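Local structure of putative epimerase (Burkholderia cenocepacia, 4LW8) at residues P86-H91 against K236-A241; A21-L26 against E36-A41. The protein probably acts as an NAD(P)-dependent epimerase or dehydratase on a sugar substrate in the biosynthesis of the lipopolysaccharide O-antigen. One frame throughout, in Å; residues are numbered along the deposited sequence.

Contact 1: residues P86-H91 against K236-A241; sequences PDAVVH and KLIEAA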
loop_
_atom_site.group_PDB
_atom_site.type_symbol
_atom_site.label_atom_id
_atom_site.label_comp_id
_atom_site.label_asym_id
_atom_site.label_seq_id
_atom_site.Cartn_x
_atom_site.Cartn_y
_atom_site.Cartn_z
ATOM N N PRO A 86 9.687 21.700 14.381
ATOM C CA PRO A 86 9.203 20.957 15.547
ATOM C C PRO A 86 10.204 19.975 16.147
ATOM O O PRO A 86 11.031 19.426 15.428
ATOM C CB PRO A 86 8.010 20.189 14.973
ATOM C CG PRO A 86 8.416 19.931 13.565
ATOM C CD PRO A 86 9.099 21.192 13.126
ATOM N N ASP A 87 10.122 19.774 17.459
ATOM C CA ASP A 87 10.785 18.632 18.066
ATOM C C ASP A 87 9.867 17.405 18.043
ATOM O O ASP A 87 10.344 16.278 17.986
ATOM C CB ASP A 87 11.210 18.932 19.504
ATOM C CG ASP A 87 12.155 17.886 20.055
ATOM O OD1 ASP A 87 13.210 17.639 19.421
ATOM O OD2 ASP A 87 11.840 17.309 21.118
ATOM N N ALA A 88 8.557 17.621 18.078
ATOM C CA ALA A 88 7.583 16.520 18.029
ATOM C C ALA A 88 6.563 16.740 16.916
ATOM O O ALA A 88 6.093 17.852 16.707
ATOM C CB ALA A 88 6.865 16.371 19.366
ATOM N N VAL A 89 6.228 15.674 16.199
ATOM C CA VAL A 89 5.258 15.762 15.120
ATOM C C VAL A 89 4.165 14.721 15.320
ATOM O O VAL A 89 4.459 13.569 15.625
ATOM C CB VAL A 89 5.930 15.554 13.730
ATOM C CG1 VAL A 89 4.888 15.540 12.618
ATOM C CG2 VAL A 89 6.981 16.638 13.471
ATOM N N VAL A 90 2.907 15.120 15.160
ATOM C CA VAL A 90 1.824 14.148 15.161
ATOM C C VAL A 90 1.052 14.317 13.865
ATOM O O VAL A 90 0.507 15.376 13.583
ATOM C CB VAL A 90 0.877 14.295 16.368
ATOM C CG1 VAL A 90 -0.169 13.151 16.364
ATOM C CG2 VAL A 90 1.654 14.249 17.658
ATOM N N HIS A 91 1.032 13.266 13.066
ATOM C CA HIS A 91 0.389 13.317 11.763
ATOM C C HIS A 91 -1.019 12.738 11.845
ATOM O O HIS A 91 -1.184 11.527 11.877
ATOM C CB HIS A 91 1.232 12.557 10.756
ATOM C CG HIS A 91 0.649 12.505 9.376
ATOM N ND1 HIS A 91 0.056 13.583 8.770
ATOM C CD2 HIS A 91 0.598 11.482 8.482
ATOM C CE1 HIS A 91 -0.340 13.236 7.550
ATOM N NE2 HIS A 91 -0.019 11.973 7.356
ATOM N N LYS A 236 2.470 9.737 25.143
ATOM C CA LYS A 236 3.430 8.803 25.727
ATOM C C LYS A 236 4.348 8.219 24.656
ATOM O O LYS A 236 5.540 8.025 24.888
ATOM C CB LYS A 236 2.704 7.680 26.483
ATOM C CG LYS A 236 2.196 8.103 27.851
ATOM C CD LYS A 236 3.379 8.331 28.797
ATOM C CE LYS A 236 2.945 8.660 30.219
ATOM N NZ LYS A 236 2.364 10.026 30.307
ATOM N N LEU A 237 3.802 7.953 23.475
ATOM C CA LEU A 237 4.623 7.481 22.363
ATOM C C LEU A 237 5.607 8.553 21.888
ATOM O O LEU A 237 6.745 8.253 21.523
ATOM C CB LEU A 237 3.745 7.018 21.205
ATOM C CG LEU A 237 2.978 5.726 21.519
ATOM C CD1 LEU A 237 2.010 5.418 20.387
ATOM C CD2 LEU A 237 3.950 4.567 21.745
ATOM N N ILE A 238 5.154 9.797 21.867
ATOM C CA ILE A 238 6.038 10.918 21.569
ATOM C C ILE A 238 7.204 10.966 22.580
ATOM O O ILE A 238 8.372 11.016 22.194
ATOM C CB ILE A 238 5.255 12.258 21.590
ATOM C CG1 ILE A 238 4.352 12.375 20.350
ATOM C CG2 ILE A 238 6.199 13.441 21.718
ATOM C CD1 ILE A 238 5.095 12.422 19.020
ATOM N N GLU A 239 6.885 10.903 23.870
ATOM C CA GLU A 239 7.899 11.059 24.917
ATOM C C GLU A 239 8.918 9.915 24.893
ATOM O O GLU A 239 10.112 10.132 25.092
ATOM C CB GLU A 239 7.236 11.121 26.295
ATOM C CG GLU A 239 6.373 12.339 26.502
ATOM C CD GLU A 239 5.525 12.270 27.765
ATOM O OE1 GLU A 239 5.288 11.155 28.297
ATOM O OE2 GLU A 239 5.084 13.347 28.215
ATOM N N ALA A 240 8.444 8.699 24.639
ATOM C CA ALA A 240 9.327 7.535 24.609
ATOM C C ALA A 240 10.054 7.421 23.272
ATOM O O ALA A 240 11.137 6.846 23.199
ATOM C CB ALA A 240 8.536 6.259 24.893
ATOM N N ALA A 241 9.460 7.989 22.224
ATOM C CA ALA A 241 10.026 7.934 20.869
ATOM C C ALA A 241 10.626 6.575 20.435
ATOM O O ALA A 241 11.793 6.515 20.033
ATOM C CB ALA A 241 11.083 9.013 20.730
#
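Ile238, near the end of helix 227-240, lays its side chain against Ala88, Val89 and Val90 of a parallel strand in the Rossmann-type sheet of this epimerase/dehydratase family. Residues 236-240 run roughly antiparallel to strand 88-91, their axes 9.5 Å apart at closest and their directions 142° apart. All four touching residues are buried; the side-chain contacts are all apolar, and no hydrogen bond joins the segments.

The two arms of Ile238 divide the work. Its CG2, anti to the backbone N, meets at 3.8 Å the methyl CB of Ala88, which points toward the helix. The other arm is carried by CG1, which the same torsion (chi1 -73°) sets beside the backbone N, and its CD1 comes within 3.6 Å of Val89 O. Although the side chain of Val89 points away, its backbone thus forms part of the packed surface. Tyr43 and Leu132 also pack on Ile238.

The solvent side of the helix end is looser. Glu239 and Ala240 are exposed, and a long salt bridge of 3.7 Å joins Lys236 NZ to Glu239 OE1. Back on the buried face, Val90 makes the longer approach: its side chain and that of Ile238 cross obliquely, leaving Val90 CG2 4.1 Å from Ile238 CD1.

Contact 2: residues A21-L26 against E36-A41; sequences AFVTGL and ERLQAA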
loop_
_atom_site.group_PDB
_atom_site.type_symbol
_atom_site.label_atom_id
_atom_site.label_comp_id
_atom_site.label_asym_id
_atom_site.label_seq_id
_atom_site.Cartn_x
_atom_site.Cartn_y
_atom_site.Cartn_z
ATOM N N ALA A 21 5.710 21.626 18.950
ATOM C CA ALA A 21 5.086 20.468 18.323
ATOM C C ALA A 21 4.401 20.923 17.053
ATOM O O ALA A 21 3.967 22.077 16.955
ATOM C CB ALA A 21 4.097 19.812 19.255
ATOM N N PHE A 22 4.314 20.014 16.084
ATOM C CA PHE A 22 3.686 20.280 14.805
ATOM C C PHE A 22 2.674 19.166 14.526
ATOM O O PHE A 22 3.034 17.986 14.467
ATOM C CB PHE A 22 4.754 20.359 13.708
ATOM C CG PHE A 22 4.229 20.719 12.346
ATOM C CD1 PHE A 22 3.688 21.971 12.101
ATOM C CD2 PHE A 22 4.312 19.806 11.295
ATOM C CE1 PHE A 22 3.225 22.312 10.840
ATOM C CE2 PHE A 22 3.837 20.133 10.029
ATOM C CZ PHE A 22 3.298 21.389 9.798
ATOM N N VAL A 23 1.408 19.536 14.394
ATOM C CA VAL A 23 0.327 18.556 14.249
ATOM C C VAL A 23 -0.428 18.787 12.964
ATOM O O VAL A 23 -1.027 19.836 12.793
ATOM C CB VAL A 23 -0.676 18.629 15.418
ATOM C CG1 VAL A 23 -1.765 17.576 15.247
ATOM C CG2 VAL A 23 0.066 18.482 16.781
ATOM N N THR A 24 -0.408 17.826 12.045
ATOM C CA THR A 24 -1.242 17.975 10.864
ATOM C C THR A 24 -2.704 17.671 11.220
ATOM O O THR A 24 -2.974 16.823 12.063
ATOM C CB THR A 24 -0.786 17.067 9.719
ATOM O OG1 THR A 24 -0.924 15.691 10.112
ATOM C CG2 THR A 24 0.669 17.383 9.337
ATOM N N GLY A 25 -3.643 18.368 10.580
ATOM C CA GLY A 25 -5.059 18.191 10.893
ATOM C C GLY A 25 -5.341 18.605 12.329
ATOM O O GLY A 25 -6.178 18.007 13.002
ATOM N N LEU A 26 -4.626 19.629 12.797
ATOM C CA LEU A 26 -4.714 20.087 14.183
ATOM C C LEU A 26 -6.135 20.471 14.617
ATOM O O LEU A 26 -6.505 20.242 15.776
ATOM C CB LEU A 26 -3.787 21.297 14.402
ATOM C CG LEU A 26 -3.801 21.993 15.770
ATOM C CD1 LEU A 26 -3.587 20.999 16.909
ATOM C CD2 LEU A 26 -2.740 23.080 15.827
ATOM N N GLU A 36 -4.378 19.859 23.473
ATOM C CA GLU A 36 -4.410 19.985 24.926
ATOM C C GLU A 36 -3.340 19.102 25.597
ATOM O O GLU A 36 -2.650 19.544 26.515
ATOM C CB GLU A 36 -5.802 19.641 25.460
ATOM C CG GLU A 36 -5.996 19.930 26.951
ATOM C CD GLU A 36 -5.390 18.862 27.854
ATOM O OE1 GLU A 36 -5.285 17.689 27.407
ATOM O OE2 GLU A 36 -5.014 19.203 29.002
ATOM N N ARG A 37 -3.214 17.856 25.153
ATOM C CA ARG A 37 -2.187 16.955 25.690
ATOM C C ARG A 37 -0.779 17.545 25.531
ATOM O O ARG A 37 -0.012 17.602 26.487
ATOM C CB ARG A 37 -2.255 15.589 25.006
ATOM C CG ARG A 37 -3.078 14.550 25.762
ATOM C CD ARG A 37 -4.599 14.809 25.711
ATOM N NE ARG A 37 -5.309 13.755 26.441
ATOM C CZ ARG A 37 -5.506 13.772 27.758
ATOM N NH1 ARG A 37 -5.077 14.803 28.481
ATOM N NH2 ARG A 37 -6.138 12.771 28.352
ATOM N N LEU A 38 -0.449 17.986 24.322
ATOM C CA LEU A 38 0.862 18.559 24.041
ATOM C C LEU A 38 1.123 19.856 24.808
ATOM O O LEU A 38 2.215 20.060 25.327
ATOM C CB LEU A 38 1.023 18.817 22.545
ATOM C CG LEU A 38 1.190 17.545 21.699
ATOM C CD1 LEU A 38 0.988 17.871 20.244
ATOM C CD2 LEU A 38 2.571 16.929 21.916
ATOM N N GLN A 39 0.127 20.733 24.862
ATOM C CA GLN A 39 0.252 21.978 25.608
ATOM C C GLN A 39 0.524 21.731 27.084
ATOM O O GLN A 39 1.362 22.399 27.687
ATOM C CB GLN A 39 -1.010 22.826 25.439
ATOM C CG GLN A 39 -1.029 23.621 24.139
ATOM C CD GLN A 39 -2.371 24.252 23.859
ATOM O OE1 GLN A 39 -3.364 23.958 24.527
ATOM N NE2 GLN A 39 -2.411 25.136 22.873
ATOM N N ALA A 40 -0.174 20.760 27.665
ATOM C CA ALA A 40 0.025 20.413 29.076
ATOM C C ALA A 40 1.386 19.767 29.310
ATOM O O ALA A 40 1.919 19.827 30.408
ATOM C CB ALA A 40 -1.084 19.490 29.568
ATOM N N ALA A 41 1.942 19.139 28.281
ATOM C CA ALA A 41 3.274 18.553 28.385
ATOM C C ALA A 41 4.344 19.608 28.116
ATOM O O ALA A 41 5.535 19.298 28.095
ATOM C CB ALA A 41 3.426 17.393 27.428
#
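Leu38 of helix 29-40 reaches down onto Ala21 and Val23 of strand 20-24, closing the first half of the beta-alpha-beta unit that continues into strand 44-49. This is the opening unit of a Rossmann-type fold, and the glycine-rich link from strand to helix is consistent with the dinucleotide-binding loop of NAD(P)-dependent epimerases. The link starts in a type II turn from Val23 to Leu26, in which Gly25 takes a positive phi.

From the helix, CB of Leu38 already points at the strand but stays beyond contact distance. With chi1 at -72°, CG is anti to the carbonyl carbon and lies beside the backbone N, 4.4 Å from Ala21 CB. There the side chain forks. CD1 continues toward the sheet and makes both of the close approaches: its distance is 3.8 Å to the CB of Ala21 and 3.6 Å to the CG2 of Val23. CD2, on the other arm of the fork, stands at 4.2 Å from the same Ala21 CB, a looser approach than that of CD1. Around the whole side chain, Tyr43, Val45 and Leu235 complete the apolar cover, so that the leucine lies between the sheet, its own helix and helix 227-240.

Ala21 and Val23, two residues apart, both direct their CB toward the helix, whereas Phe22 between them faces away. Away from the strand, a salt bridge with a weak hydrogen bond links Arg37 NH1 to Glu36 OE1, while Arg37 NH2 hydrogen-bonds the backbone oxygen of Arg228 in helix 227-240. The valine's chi1 of -179° holds CG1 anti to the backbone N and leaves CG2 to meet Leu38 CD1, tip to tip.

Overall arrangement
From the N terminus, strand 20-24 enters the sheet and, with nine residues between its segments, contact 2 folds helix 29-40 back over the strand. That short loop is complete before strand 88-91 begins. Contact 1 then closes a much longer one, with 144 residues between its segments, when the end of helix 227-240 returns to strand 88-91. The two loops are therefore in series, neither nested nor crossed. Their strands are parallel neighbours, joined by Ala88 O and Phe22 N at 2.9 Å and by the probable hydrogen bond of His91 with Thr24. Both helices pack on this part of the sheet.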